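Local coordinates for Lin2004 protein (Listeria innocua, PDB 2HUJ), which is of unknown function but represents a novel bacterial protein family whose members adopt a four-helical bundle fold, at residues E27-Q32 and Q93-V98; D68-L73 and L89-A94; I75-T80 and T127-F132. One frame throughout, in Å; residues are numbered along the deposited sequence.

Interaction 1. Residues E27-Q32 and Q93-V98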
ATOM      1  N   GLU A  27       7.182   0.059  -4.645  1.00 25.31           N
ATOM      2  CA  GLU A  27       6.450   0.289  -5.907  1.00 26.12           C
ATOM      3  C   GLU A  27       5.276  -0.684  -6.025  1.00 23.78           C
ATOM      4  O   GLU A  27       4.143  -0.335  -6.414  1.00 26.23           O
ATOM      5  CB  GLU A  27       7.399   0.169  -7.106  1.00 26.41           C
ATOM      6  CG  GLU A  27       8.367   1.368  -7.139  1.00 28.67           C
ATOM      7  CD  GLU A  27       9.548   1.221  -8.072  1.00 37.55           C
ATOM      8  OE1 GLU A  27       9.755   0.123  -8.633  1.00 41.92           O
ATOM      9  OE2 GLU A  27      10.259   2.250  -8.212  1.00 45.62           O
ATOM     10  N   GLN A  28       5.531  -1.923  -5.650  1.00 25.51           N
ATOM     11  CA  GLN A  28       4.504  -2.939  -5.716  1.00 27.33           C
ATOM     12  C   GLN A  28       3.351  -2.582  -4.776  1.00 25.96           C
ATOM     13  O   GLN A  28       2.176  -2.712  -5.133  1.00 26.12           O
ATOM     14  CB  GLN A  28       5.111  -4.289  -5.346  1.00 28.28           C
ATOM     15  CG  GLN A  28       4.122  -5.400  -5.283  1.00 31.73           C
ATOM     16  CD  GLN A  28       4.134  -6.186  -6.545  1.00 49.55           C
ATOM     17  OE1 GLN A  28       4.721  -7.253  -6.600  1.00 59.82           O
ATOM     18  NE2 GLN A  28       3.547  -5.638  -7.589  1.00 51.52           N
ATOM     19  N   LEU A  29       3.681  -2.130  -3.569  1.00 25.34           N
ATOM     20  CA  LEU A  29       2.649  -1.746  -2.605  1.00 24.75           C
ATOM     21  C   LEU A  29       1.863  -0.496  -3.034  1.00 26.02           C
ATOM     22  O   LEU A  29       0.641  -0.434  -2.832  1.00 25.80           O
ATOM     23  CB  LEU A  29       3.258  -1.564  -1.224  1.00 24.20           C
ATOM     24  CG  LEU A  29       2.258  -1.390  -0.071  1.00 24.44           C
ATOM     25  CD1 LEU A  29       1.227  -2.535   0.004  1.00 28.99           C
ATOM     26  CD2 LEU A  29       2.985  -1.262   1.255  1.00 27.30           C
ATOM     27  N   LEU A  30       2.561   0.483  -3.608  1.00 25.92           N
ATOM     28  CA  LEU A  30       1.898   1.636  -4.247  1.00 26.42           C
ATOM     29  C   LEU A  30       0.922   1.220  -5.325  1.00 26.48           C
ATOM     30  O   LEU A  30      -0.198   1.720  -5.415  1.00 24.73           O
ATOM     31  CB  LEU A  30       2.899   2.597  -4.824  1.00 25.47           C
ATOM     32  CG  LEU A  30       3.567   3.562  -3.842  1.00 26.28           C
ATOM     33  CD1 LEU A  30       4.837   4.079  -4.451  1.00 29.94           C
ATOM     34  CD2 LEU A  30       2.582   4.710  -3.550  1.00 26.41           C
ATOM     35  N   LEU A  31       1.330   0.265  -6.144  1.00 23.88           N
ATOM     36  CA  LEU A  31       0.453  -0.267  -7.179  1.00 26.13           C
ATOM     37  C   LEU A  31      -0.791  -0.954  -6.609  1.00 24.37           C
ATOM     38  O   LEU A  31      -1.917  -0.762  -7.119  1.00 26.14           O
ATOM     39  CB  LEU A  31       1.233  -1.236  -8.094  1.00 23.68           C
ATOM     40  CG  LEU A  31       0.567  -1.566  -9.421  1.00 31.09           C
ATOM     41  CD1 LEU A  31       0.570  -0.305 -10.331  1.00 35.31           C
ATOM     42  CD2 LEU A  31       1.252  -2.734 -10.133  1.00 33.35           C
ATOM     43  N   GLN A  32      -0.607  -1.727  -5.542  1.00 25.58           N
ATOM     44  CA  GLN A  32      -1.746  -2.323  -4.859  1.00 25.18           C
ATOM     45  C   GLN A  32      -2.720  -1.259  -4.379  1.00 25.29           C
ATOM     46  O   GLN A  32      -3.944  -1.416  -4.493  1.00 26.38           O
ATOM     47  CB  GLN A  32      -1.297  -3.208  -3.694  1.00 26.72           C
ATOM     48  CG  GLN A  32      -2.447  -3.874  -2.940  1.00 28.74           C
ATOM     49  CD  GLN A  32      -3.256  -4.847  -3.803  1.00 32.19           C
ATOM     50  OE1 GLN A  32      -2.691  -5.775  -4.329  1.00 29.47           O
ATOM     51  NE2 GLN A  32      -4.584  -4.617  -3.955  1.00 28.21           N
ATOM     52  N   GLN A  93       0.861   1.691   9.679  1.00 25.93           N
ATOM     53  CA  GLN A  93      -0.456   2.264   9.424  1.00 27.70           C
ATOM     54  C   GLN A  93      -0.715   2.396   7.932  1.00 26.81           C
ATOM     55  O   GLN A  93      -1.835   2.099   7.476  1.00 26.04           O
ATOM     56  CB  GLN A  93      -0.675   3.580  10.197  1.00 27.02           C
ATOM     57  CG  GLN A  93      -0.743   3.359  11.674  1.00 29.47           C
ATOM     58  CD  GLN A  93      -0.917   4.631  12.418  1.00 37.79           C
ATOM     59  OE1 GLN A  93      -0.376   5.649  12.043  1.00 38.54           O
ATOM     60  NE2 GLN A  93      -1.633   4.580  13.483  1.00 30.42           N
ATOM     61  N   ALA A  94       0.305   2.771   7.169  1.00 26.41           N
ATOM     62  CA  ALA A  94       0.202   2.834   5.711  1.00 27.51           C
ATOM     63  C   ALA A  94      -0.213   1.469   5.155  1.00 29.21           C
ATOM     64  O   ALA A  94      -1.117   1.372   4.286  1.00 30.85           O
ATOM     65  CB  ALA A  94       1.506   3.312   5.090  1.00 28.91           C
ATOM     66  N   CYS A  95       0.374   0.407   5.706  1.00 27.54           N
ATOM     67  CA  CYS A  95       0.046  -0.976   5.323  1.00 27.71           C
ATOM     68  C   CYS A  95      -1.345  -1.425   5.778  1.00 29.05           C
ATOM     69  O   CYS A  95      -2.075  -2.065   5.031  1.00 28.50           O
ATOM     70  CB  CYS A  95       1.117  -1.935   5.855  1.00 30.35           C
ATOM     71  SG  CYS A  95       2.707  -1.711   4.968  1.00 31.80           S
ATOM     72  N   ASP A  96      -1.708  -1.087   7.010  1.00 26.47           N
ATOM     73  CA  ASP A  96      -3.059  -1.366   7.508  1.00 27.25           C
ATOM     74  C   ASP A  96      -4.083  -0.782   6.558  1.00 26.95           C
ATOM     75  O   ASP A  96      -5.112  -1.433   6.243  1.00 25.49           O
ATOM     76  CB  ASP A  96      -3.300  -0.765   8.883  1.00 25.98           C
ATOM     77  CG  ASP A  96      -2.520  -1.429   9.990  1.00 32.50           C
ATOM     78  OD1 ASP A  96      -2.056  -2.587   9.831  1.00 34.24           O
ATOM     79  OD2 ASP A  96      -2.378  -0.764  11.049  1.00 32.07           O
ATOM     80  N   ASN A  97      -3.826   0.440   6.087  1.00 25.75           N
ATOM     81  CA  ASN A  97      -4.770   1.117   5.182  1.00 27.31           C
ATOM     82  C   ASN A  97      -5.007   0.325   3.913  1.00 27.72           C
ATOM     83  O   ASN A  97      -6.107   0.301   3.376  1.00 27.49           O
ATOM     84  CB  ASN A  97      -4.248   2.500   4.765  1.00 28.44           C
ATOM     85  CG  ASN A  97      -4.152   3.482   5.923  1.00 26.39           C
ATOM     86  OD1 ASN A  97      -4.766   3.286   6.964  1.00 26.85           O
ATOM     87  ND2 ASN A  97      -3.351   4.533   5.754  1.00 27.30           N
ATOM     88  N   VAL A  98      -3.934  -0.250   3.375  1.00 27.11           N
ATOM     89  CA  VAL A  98      -4.032  -1.023   2.145  1.00 26.14           C
ATOM     90  C   VAL A  98      -4.921  -2.244   2.350  1.00 27.60           C
ATOM     91  O   VAL A  98      -5.717  -2.585   1.485  1.00 29.75           O
ATOM     92  CB  VAL A  98      -2.661  -1.458   1.673  1.00 25.10           C
ATOM     93  CG1 VAL A  98      -2.768  -2.363   0.438  1.00 27.84           C
ATOM     94  CG2 VAL A  98      -1.806  -0.232   1.304  1.00 28.64           C
TER

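Interaction 2. Residues D68-L73 and L89-A94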
ATOM      1  N   ASP A  68       3.086  -7.346   3.637  1.00 29.42           N
ATOM      2  CA  ASP A  68       4.021  -8.111   4.466  1.00 30.49           C
ATOM      3  C   ASP A  68       5.434  -8.090   3.867  1.00 29.87           C
ATOM      4  O   ASP A  68       6.407  -7.951   4.594  1.00 30.41           O
ATOM      5  CB  ASP A  68       3.573  -9.578   4.603  1.00 34.43           C
ATOM      6  CG  ASP A  68       2.312  -9.774   5.492  1.00 35.97           C
ATOM      7  OD1 ASP A  68       1.877  -8.872   6.218  1.00 36.82           O
ATOM      8  OD2 ASP A  68       1.774 -10.902   5.444  1.00 43.34           O
ATOM      9  N   ASP A  69       5.528  -8.237   2.539  1.00 28.06           N
ATOM     10  CA  ASP A  69       6.793  -8.207   1.823  1.00 27.51           C
ATOM     11  C   ASP A  69       7.459  -6.848   2.029  1.00 24.65           C
ATOM     12  O   ASP A  69       8.656  -6.765   2.299  1.00 26.34           O
ATOM     13  CB  ASP A  69       6.563  -8.437   0.324  1.00 27.76           C
ATOM     14  CG  ASP A  69       6.346  -9.902  -0.038  1.00 36.85           C
ATOM     15  OD1 ASP A  69       6.251 -10.759   0.874  1.00 38.46           O
ATOM     16  OD2 ASP A  69       6.225 -10.174  -1.258  1.00 40.57           O
ATOM     17  N   PHE A  70       6.670  -5.778   1.942  1.00 26.84           N
ATOM     18  CA  PHE A  70       7.207  -4.448   2.181  1.00 27.15           C
ATOM     19  C   PHE A  70       7.729  -4.288   3.603  1.00 28.42           C
ATOM     20  O   PHE A  70       8.861  -3.851   3.812  1.00 27.03           O
ATOM     21  CB  PHE A  70       6.153  -3.391   1.874  1.00 26.06           C
ATOM     22  CG  PHE A  70       6.511  -2.003   2.330  1.00 23.78           C
ATOM     23  CD1 PHE A  70       7.360  -1.154   1.562  1.00 24.69           C
ATOM     24  CD2 PHE A  70       5.972  -1.497   3.505  1.00 26.96           C
ATOM     25  CE1 PHE A  70       7.633   0.130   1.989  1.00 24.66           C
ATOM     26  CE2 PHE A  70       6.258  -0.224   3.933  1.00 26.99           C
ATOM     27  CZ  PHE A  70       7.094   0.593   3.197  1.00 24.96           C
ATOM     28  N   LEU A  71       6.919  -4.657   4.581  1.00 27.99           N
ATOM     29  CA  LEU A  71       7.304  -4.476   5.978  1.00 28.42           C
ATOM     30  C   LEU A  71       8.525  -5.288   6.372  1.00 27.60           C
ATOM     31  O   LEU A  71       9.330  -4.833   7.178  1.00 27.28           O
ATOM     32  CB  LEU A  71       6.165  -4.826   6.919  1.00 28.31           C
ATOM     33  CG  LEU A  71       4.997  -3.828   6.932  1.00 27.74           C
ATOM     34  CD1 LEU A  71       3.889  -4.434   7.777  1.00 34.65           C
ATOM     35  CD2 LEU A  71       5.434  -2.465   7.448  1.00 31.33           C
ATOM     36  N   GLU A  72       8.658  -6.481   5.807  1.00 29.41           N
ATOM     37  CA  GLU A  72       9.819  -7.354   6.067  1.00 30.02           C
ATOM     38  C   GLU A  72      11.138  -6.616   5.918  1.00 27.88           C
ATOM     39  O   GLU A  72      12.038  -6.810   6.717  1.00 27.24           O
ATOM     40  CB  GLU A  72       9.781  -8.554   5.116  1.00 29.22           C
ATOM     41  CG  GLU A  72      10.798  -9.610   5.416  1.00 33.33           C
ATOM     42  CD  GLU A  72      10.948 -10.645   4.310  1.00 40.66           C
ATOM     43  OE1 GLU A  72      10.185 -10.611   3.307  1.00 48.17           O
ATOM     44  OE2 GLU A  72      11.850 -11.499   4.467  1.00 55.57           O
ATOM     45  N   LEU A  73      11.235  -5.771   4.897  1.00 25.37           N
ATOM     46  CA  LEU A  73      12.421  -4.947   4.651  1.00 25.43           C
ATOM     47  C   LEU A  73      12.340  -3.525   5.190  1.00 22.65           C
ATOM     48  O   LEU A  73      13.344  -2.960   5.642  1.00 26.69           O
ATOM     49  CB  LEU A  73      12.684  -4.881   3.155  1.00 26.36           C
ATOM     50  CG  LEU A  73      12.874  -6.221   2.439  1.00 34.86           C
ATOM     51  CD1 LEU A  73      13.330  -5.932   1.035  1.00 36.74           C
ATOM     52  CD2 LEU A  73      13.904  -7.074   3.152  1.00 35.87           C
ATOM     53  N   LEU A  89       5.601   2.983  13.164  1.00 24.44           N
ATOM     54  CA  LEU A  89       4.140   3.063  13.256  1.00 23.86           C
ATOM     55  C   LEU A  89       3.568   3.656  11.976  1.00 25.15           C
ATOM     56  O   LEU A  89       2.598   3.165  11.453  1.00 24.99           O
ATOM     57  CB  LEU A  89       3.677   3.836  14.480  1.00 24.75           C
ATOM     58  CG  LEU A  89       2.149   3.863  14.650  1.00 22.43           C
ATOM     59  CD1 LEU A  89       1.499   2.480  14.760  1.00 29.99           C
ATOM     60  CD2 LEU A  89       1.785   4.725  15.838  1.00 27.70           C
ATOM     61  N   GLN A  90       4.183   4.702  11.467  1.00 26.06           N
ATOM     62  CA  GLN A  90       3.695   5.322  10.224  1.00 26.65           C
ATOM     63  C   GLN A  90       3.649   4.322   9.080  1.00 27.10           C
ATOM     64  O   GLN A  90       2.708   4.272   8.297  1.00 27.04           O
ATOM     65  CB  GLN A  90       4.632   6.496   9.852  1.00 24.35           C
ATOM     66  CG  GLN A  90       4.433   7.808  10.654  1.00 28.10           C
ATOM     67  CD  GLN A  90       5.667   8.690  10.667  1.00 31.25           C
ATOM     68  OE1 GLN A  90       6.694   8.360  11.286  1.00 29.25           O
ATOM     69  NE2 GLN A  90       5.601   9.796   9.949  1.00 30.76           N
ATOM     70  N   LEU A  91       4.695   3.513   8.966  1.00 26.10           N
ATOM     71  CA  LEU A  91       4.750   2.517   7.912  1.00 26.11           C
ATOM     72  C   LEU A  91       3.729   1.428   8.141  1.00 25.92           C
ATOM     73  O   LEU A  91       3.080   0.989   7.190  1.00 26.01           O
ATOM     74  CB  LEU A  91       6.146   1.915   7.824  1.00 27.48           C
ATOM     75  CG  LEU A  91       7.233   2.856   7.328  1.00 28.79           C
ATOM     76  CD1 LEU A  91       8.582   2.154   7.270  1.00 29.99           C
ATOM     77  CD2 LEU A  91       6.815   3.449   5.979  1.00 30.53           C
ATOM     78  N   ARG A  92       3.553   0.987   9.387  1.00 26.86           N
ATOM     79  CA  ARG A  92       2.559  -0.047   9.664  1.00 27.22           C
ATOM     80  C   ARG A  92       1.141   0.435   9.359  1.00 26.87           C
ATOM     81  O   ARG A  92       0.322  -0.326   8.830  1.00 26.15           O
ATOM     82  CB  ARG A  92       2.661  -0.540  11.103  1.00 27.91           C
ATOM     83  CG  ARG A  92       3.913  -1.360  11.402  1.00 27.13           C
ATOM     84  CD  ARG A  92       3.908  -1.953  12.764  1.00 30.20           C
ATOM     85  NE  ARG A  92       5.132  -2.693  13.077  1.00 29.53           N
ATOM     86  CZ  ARG A  92       5.447  -3.894  12.621  1.00 36.49           C
ATOM     87  NH1 ARG A  92       4.638  -4.542  11.814  1.00 35.46           N
ATOM     88  NH2 ARG A  92       6.613  -4.441  12.967  1.00 35.29           N
ATOM     89  N   GLN A  93       0.861   1.691   9.679  1.00 25.93           N
ATOM     90  CA  GLN A  93      -0.456   2.264   9.424  1.00 27.70           C
ATOM     91  C   GLN A  93      -0.715   2.396   7.932  1.00 26.81           C
ATOM     92  O   GLN A  93      -1.835   2.099   7.476  1.00 26.04           O
ATOM     93  CB  GLN A  93      -0.675   3.580  10.197  1.00 27.02           C
ATOM     94  CG  GLN A  93      -0.743   3.359  11.674  1.00 29.47           C
ATOM     95  CD  GLN A  93      -0.917   4.631  12.418  1.00 37.79           C
ATOM     96  OE1 GLN A  93      -0.376   5.649  12.043  1.00 38.54           O
ATOM     97  NE2 GLN A  93      -1.633   4.580  13.483  1.00 30.42           N
ATOM     98  N   ALA A  94       0.305   2.771   7.169  1.00 26.41           N
ATOM     99  CA  ALA A  94       0.202   2.834   5.711  1.00 27.51           C
ATOM    100  C   ALA A  94      -0.213   1.469   5.155  1.00 29.21           C
ATOM    101  O   ALA A  94      -1.117   1.372   4.286  1.00 30.85           O
ATOM    102  CB  ALA A  94       1.506   3.312   5.090  1.00 28.91           C
TER

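Interaction 3. Residues I75-T80 and T127-F132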
ATOM      1  N   ILE A  75      10.718  -2.229   7.911  1.00 25.40           N
ATOM      2  CA  ILE A  75      10.912  -2.028   9.350  1.00 26.57           C
ATOM      3  C   ILE A  75      12.389  -2.017   9.752  1.00 28.01           C
ATOM      4  O   ILE A  75      12.835  -1.045  10.379  1.00 28.34           O
ATOM      5  CB  ILE A  75      10.050  -2.974  10.218  1.00 30.23           C
ATOM      6  CG1 ILE A  75       8.574  -2.819   9.888  1.00 33.50           C
ATOM      7  CG2 ILE A  75      10.288  -2.685  11.722  1.00 32.30           C
ATOM      8  CD1 ILE A  75       8.075  -1.393   9.856  1.00 37.53           C
ATOM      9  N   PRO A  76      13.169  -3.057   9.384  1.00 29.11           N
ATOM     10  CA  PRO A  76      14.620  -2.988   9.643  1.00 28.50           C
ATOM     11  C   PRO A  76      15.268  -1.736   9.027  1.00 28.50           C
ATOM     12  O   PRO A  76      16.115  -1.086   9.656  1.00 28.48           O
ATOM     13  CB  PRO A  76      15.147  -4.250   8.956  1.00 32.19           C
ATOM     14  CG  PRO A  76      13.981  -5.178   8.915  1.00 34.01           C
ATOM     15  CD  PRO A  76      12.767  -4.353   8.807  1.00 29.85           C
ATOM     16  N   TRP A  77      14.860  -1.382   7.813  1.00 27.34           N
ATOM     17  CA  TRP A  77      15.384  -0.175   7.178  1.00 24.06           C
ATOM     18  C   TRP A  77      15.061   1.074   7.984  1.00 26.59           C
ATOM     19  O   TRP A  77      15.946   1.881   8.251  1.00 25.70           O
ATOM     20  CB  TRP A  77      14.842  -0.035   5.756  1.00 25.48           C
ATOM     21  CG  TRP A  77      15.073   1.294   5.106  1.00 24.40           C
ATOM     22  CD1 TRP A  77      16.228   1.737   4.550  1.00 27.69           C
ATOM     23  CD2 TRP A  77      14.102   2.333   4.887  1.00 27.01           C
ATOM     24  NE1 TRP A  77      16.047   2.996   4.038  1.00 30.27           N
ATOM     25  CE2 TRP A  77      14.750   3.374   4.219  1.00 27.53           C
ATOM     26  CE3 TRP A  77      12.751   2.472   5.188  1.00 26.48           C
ATOM     27  CZ2 TRP A  77      14.089   4.544   3.843  1.00 28.36           C
ATOM     28  CZ3 TRP A  77      12.113   3.626   4.823  1.00 26.05           C
ATOM     29  CH2 TRP A  77      12.783   4.650   4.164  1.00 28.89           C
ATOM     30  N   VAL A  78      13.814   1.228   8.414  1.00 27.02           N
ATOM     31  CA  VAL A  78      13.424   2.507   9.020  1.00 29.66           C
ATOM     32  C   VAL A  78      14.133   2.685  10.358  1.00 32.80           C
ATOM     33  O   VAL A  78      14.448   3.825  10.746  1.00 33.37           O
ATOM     34  CB  VAL A  78      11.870   2.691   9.145  1.00 31.79           C
ATOM     35  CG1 VAL A  78      11.349   2.014  10.372  1.00 34.99           C
ATOM     36  CG2 VAL A  78      11.507   4.177   9.119  1.00 32.16           C
ATOM     37  N   ASN A  79      14.417   1.575  11.043  1.00 33.87           N
ATOM     38  CA  ASN A  79      15.013   1.637  12.362  1.00 36.15           C
ATOM     39  C   ASN A  79      16.545   1.700  12.286  1.00 39.67           C
ATOM     40  O   ASN A  79      17.191   2.145  13.231  1.00 41.11           O
ATOM     41  CB  ASN A  79      14.525   0.474  13.247  1.00 36.85           C
ATOM     42  CG  ASN A  79      13.050   0.588  13.621  1.00 34.71           C
ATOM     43  OD1 ASN A  79      12.526   1.684  13.845  1.00 41.49           O
ATOM     44  ND2 ASN A  79      12.361  -0.540  13.678  1.00 43.17           N
ATOM     45  N   THR A  80      17.139   1.299  11.165  1.00 39.03           N
ATOM     46  CA  THR A  80      18.583   1.420  11.020  1.00 38.68           C
ATOM     47  C   THR A  80      18.975   2.688  10.278  1.00 38.35           C
ATOM     48  O   THR A  80      19.900   3.381  10.699  1.00 37.54           O
ATOM     49  CB  THR A  80      19.207   0.215  10.337  1.00 40.01           C
ATOM     50  OG1 THR A  80      18.733   0.138   8.992  1.00 51.20           O
ATOM     51  CG2 THR A  80      18.855  -1.080  11.077  1.00 41.24           C
ATOM     52  N   THR A 127       5.098   7.085  -1.359  1.00 24.83           N
ATOM     53  CA  THR A 127       5.807   7.880  -2.362  1.00 25.70           C
ATOM     54  C   THR A 127       7.024   8.568  -1.719  1.00 25.75           C
ATOM     55  O   THR A 127       8.060   8.698  -2.350  1.00 28.26           O
ATOM     56  CB  THR A 127       4.913   8.882  -3.125  1.00 26.89           C
ATOM     57  OG1 THR A 127       4.310   9.808  -2.218  1.00 35.83           O
ATOM     58  CG2 THR A 127       3.857   8.197  -3.899  1.00 26.51           C
ATOM     59  N   ARG A 128       6.908   8.959  -0.449  1.00 26.49           N
ATOM     60  CA  ARG A 128       8.030   9.585   0.248  1.00 30.05           C
ATOM     61  C   ARG A 128       9.181   8.566   0.336  1.00 29.13           C
ATOM     62  O   ARG A 128      10.332   8.910   0.072  1.00 27.26           O
ATOM     63  CB  ARG A 128       7.612  10.122   1.610  1.00 28.54           C
ATOM     64  CG  ARG A 128       8.771  10.585   2.509  1.00 38.04           C
ATOM     65  CD  ARG A 128       8.266  11.437   3.689  1.00 38.82           C
ATOM     66  NE  ARG A 128       7.890  12.789   3.280  1.00 54.45           N
ATOM     67  N   VAL A 129       8.850   7.310   0.655  1.00 25.08           N
ATOM     68  CA  VAL A 129       9.836   6.237   0.754  1.00 26.70           C
ATOM     69  C   VAL A 129      10.474   5.963  -0.627  1.00 25.23           C
ATOM     70  O   VAL A 129      11.685   5.899  -0.769  1.00 27.36           O
ATOM     71  CB  VAL A 129       9.209   4.936   1.293  1.00 26.60           C
ATOM     72  CG1 VAL A 129      10.188   3.772   1.199  1.00 26.25           C
ATOM     73  CG2 VAL A 129       8.765   5.096   2.749  1.00 29.11           C
ATOM     74  N   ARG A 130       9.631   5.830  -1.637  1.00 25.49           N
ATOM     75  CA  ARG A 130      10.089   5.591  -2.986  1.00 26.96           C
ATOM     76  C   ARG A 130      11.045   6.675  -3.452  1.00 28.46           C
ATOM     77  O   ARG A 130      12.129   6.393  -3.981  1.00 29.34           O
ATOM     78  CB  ARG A 130       8.916   5.553  -3.923  1.00 27.67           C
ATOM     79  CG  ARG A 130       9.292   5.228  -5.371  1.00 31.67           C
ATOM     80  CD  ARG A 130       8.114   5.517  -6.289  1.00 36.53           C
ATOM     81  NE  ARG A 130       7.863   6.951  -6.352  1.00 35.32           N
ATOM     82  CZ  ARG A 130       6.787   7.518  -6.893  1.00 43.45           C
ATOM     83  NH1 ARG A 130       5.821   6.775  -7.416  1.00 45.39           N
ATOM     84  NH2 ARG A 130       6.672   8.844  -6.903  1.00 43.76           N
ATOM     85  N   ASP A 131      10.616   7.918  -3.282  1.00 30.19           N
ATOM     86  CA  ASP A 131      11.396   9.049  -3.777  1.00 30.51           C
ATOM     87  C   ASP A 131      12.745   9.136  -3.048  1.00 29.82           C
ATOM     88  O   ASP A 131      13.779   9.422  -3.655  1.00 32.39           O
ATOM     89  CB  ASP A 131      10.589  10.345  -3.636  1.00 30.61           C
ATOM     90  CG  ASP A 131       9.405  10.419  -4.593  1.00 29.03           C
ATOM     91  OD1 ASP A 131       9.296   9.580  -5.515  1.00 31.80           O
ATOM     92  OD2 ASP A 131       8.548  11.322  -4.410  1.00 39.36           O
ATOM     93  N   PHE A 132      12.738   8.863  -1.753  1.00 30.26           N
ATOM     94  CA  PHE A 132      13.961   8.873  -0.941  1.00 29.35           C
ATOM     95  C   PHE A 132      14.955   7.831  -1.440  1.00 28.54           C
ATOM     96  O   PHE A 132      16.153   8.091  -1.603  1.00 29.75           O
ATOM     97  CB  PHE A 132      13.600   8.578   0.512  1.00 30.12           C
ATOM     98  CG  PHE A 132      14.790   8.467   1.441  1.00 28.60           C
ATOM     99  CD1 PHE A 132      15.449   7.258   1.615  1.00 34.55           C
ATOM    100  CD2 PHE A 132      15.232   9.573   2.159  1.00 36.59           C
ATOM    101  CE1 PHE A 132      16.541   7.158   2.464  1.00 33.26           C
ATOM    102  CE2 PHE A 132      16.315   9.475   3.020  1.00 30.32           C
ATOM    103  CZ  PHE A 132      16.973   8.279   3.165  1.00 36.70           C
TER

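Interaction 1. Residues E27-Q32 and Q93-V98
C95 opens the contact from helix 88-104, its SG lying 3.8 Å from CD2 of L29. With SG set beside the backbone N (chi1 -70°), the sulfur meets one methyl branch of the leucine and leaves the other to the next turn. No polar bond joins the two segments, and apolar packing carries the whole contact. It is a plain example of how a four-helix bundle closes its interior: the axes of segments 27-32 and 93-98 are inclined at 41° and pass 10.9 Å apart at closest approach, and buried side chains fill the interval. One turn after C95, V98 points toward helix 16-45 and turns both methyls to L29. CG1 and CG2 each lie 4.0 Å from CD1 of L29, so that leucine methyl faces the valine fork, equidistant from its two prongs. CG1 also meets the aliphatic CG of Q32 at 3.7 Å, beside the closest backbone pair, where the CA atoms of Q32 and V98 are 7.5 Å apart. The Q32 chain bends at chi2 (63°) beyond that CG, and its amide NE2 hydrogen-bonds OD1 of N36 on the same helix. On helix 112-137, L126 packs against L29 and T122 against V98.

Interaction 2. Residues D68-L73 and L89-A94
F70 and L91 make the inner half of this contact: methyl CD2 of the leucine sits at the edge of the phenyl ring, in its plane, 4.0 Å from CZ. The two side chains cross at about a right angle, and it is the rim of the ring that meets L91. Next to it, L71 brings CD2 to 4.2 Å from L91 O and 4.5 Å from L91 CB. Its other methyl, CD1, approaches NH1 of R92 at 4.1 Å, obliquely to the guanidinium. Although the CB of R92 points away from helix 52-81, the chain runs extended from CG to NE and brings its end back beside L71, forming the outer border of the contact. E88, one turn earlier on the same helix, holds that end through a salt bridge to NE. Deeper in, F70 is backed by T26 and L29 of helix 16-45 and by L126 of helix 112-137, while L91 also touches T125 and V129 of the latter. The segments run at 171° to each other, their axes 10.6 Å apart at closest approach. Such antiparallel packing of consecutive helices 52-81 and 88-104, with apolar side chains between them, is characteristic of a four-helical bundle.

Interaction 3. Residues I75-T80 and T127-F132
Near one end of the four-helix bundle, an aromatic pair joins helix 52-81 to the final helix, 112-137: W77 reaches across to F132 and V129. The tryptophan CG is anti to the backbone N; this chi1 of 168° carries the indole toward the partner helix, and its six-membered ring makes the contacts. CZ2 of W77 lies 3.8 Å from both CD1 and CE1 of F132, and CD1 meets the indole at its edge, in plane. The ring planes are inclined at 66° with centroids 5.9 Å apart. Alongside, V129 supplies a single methyl: its CG1 is 4.0 Å from W77 CH2, in an oblique position relative to the indole. L22 of helix 16-45 and P83 of the following loop also pack on W77, and P84 lies against F132, so the connection between helices helps to cover this end. The helix bearing W77 is kinked at P76, whose N makes no bond to the preceding turn. Past the tryptophan, T80 folds its hydroxyl back to P76: OG1 donates to P76 O at 3.0 Å, and this carbonyl oxygen also accepts from T80 N, the two donors reaching it from opposite faces of its plane.

How the interactions relate
Interactions 1 and 2, with centres about 8 Å apart, share Q93 and A94 of helix 88-104 and meet where C95 SG lies 3.6 Å from F70 CD2; L29 CD2 approaches the same ring atom at 3.7 Å. Interaction 2 passes into interaction 3 through L91, whose CD1 is 3.8 Å from V78 CB and whose CD2 touches V129. Interactions 1 and 3, about 13 Å apart between centres, adjoin through L30 CD2 and T127 CG2 at 3.7 Å. From the middle of the chain at interaction 1, the series thus extends to about 14 Å from it at interaction 3, involving all four helices.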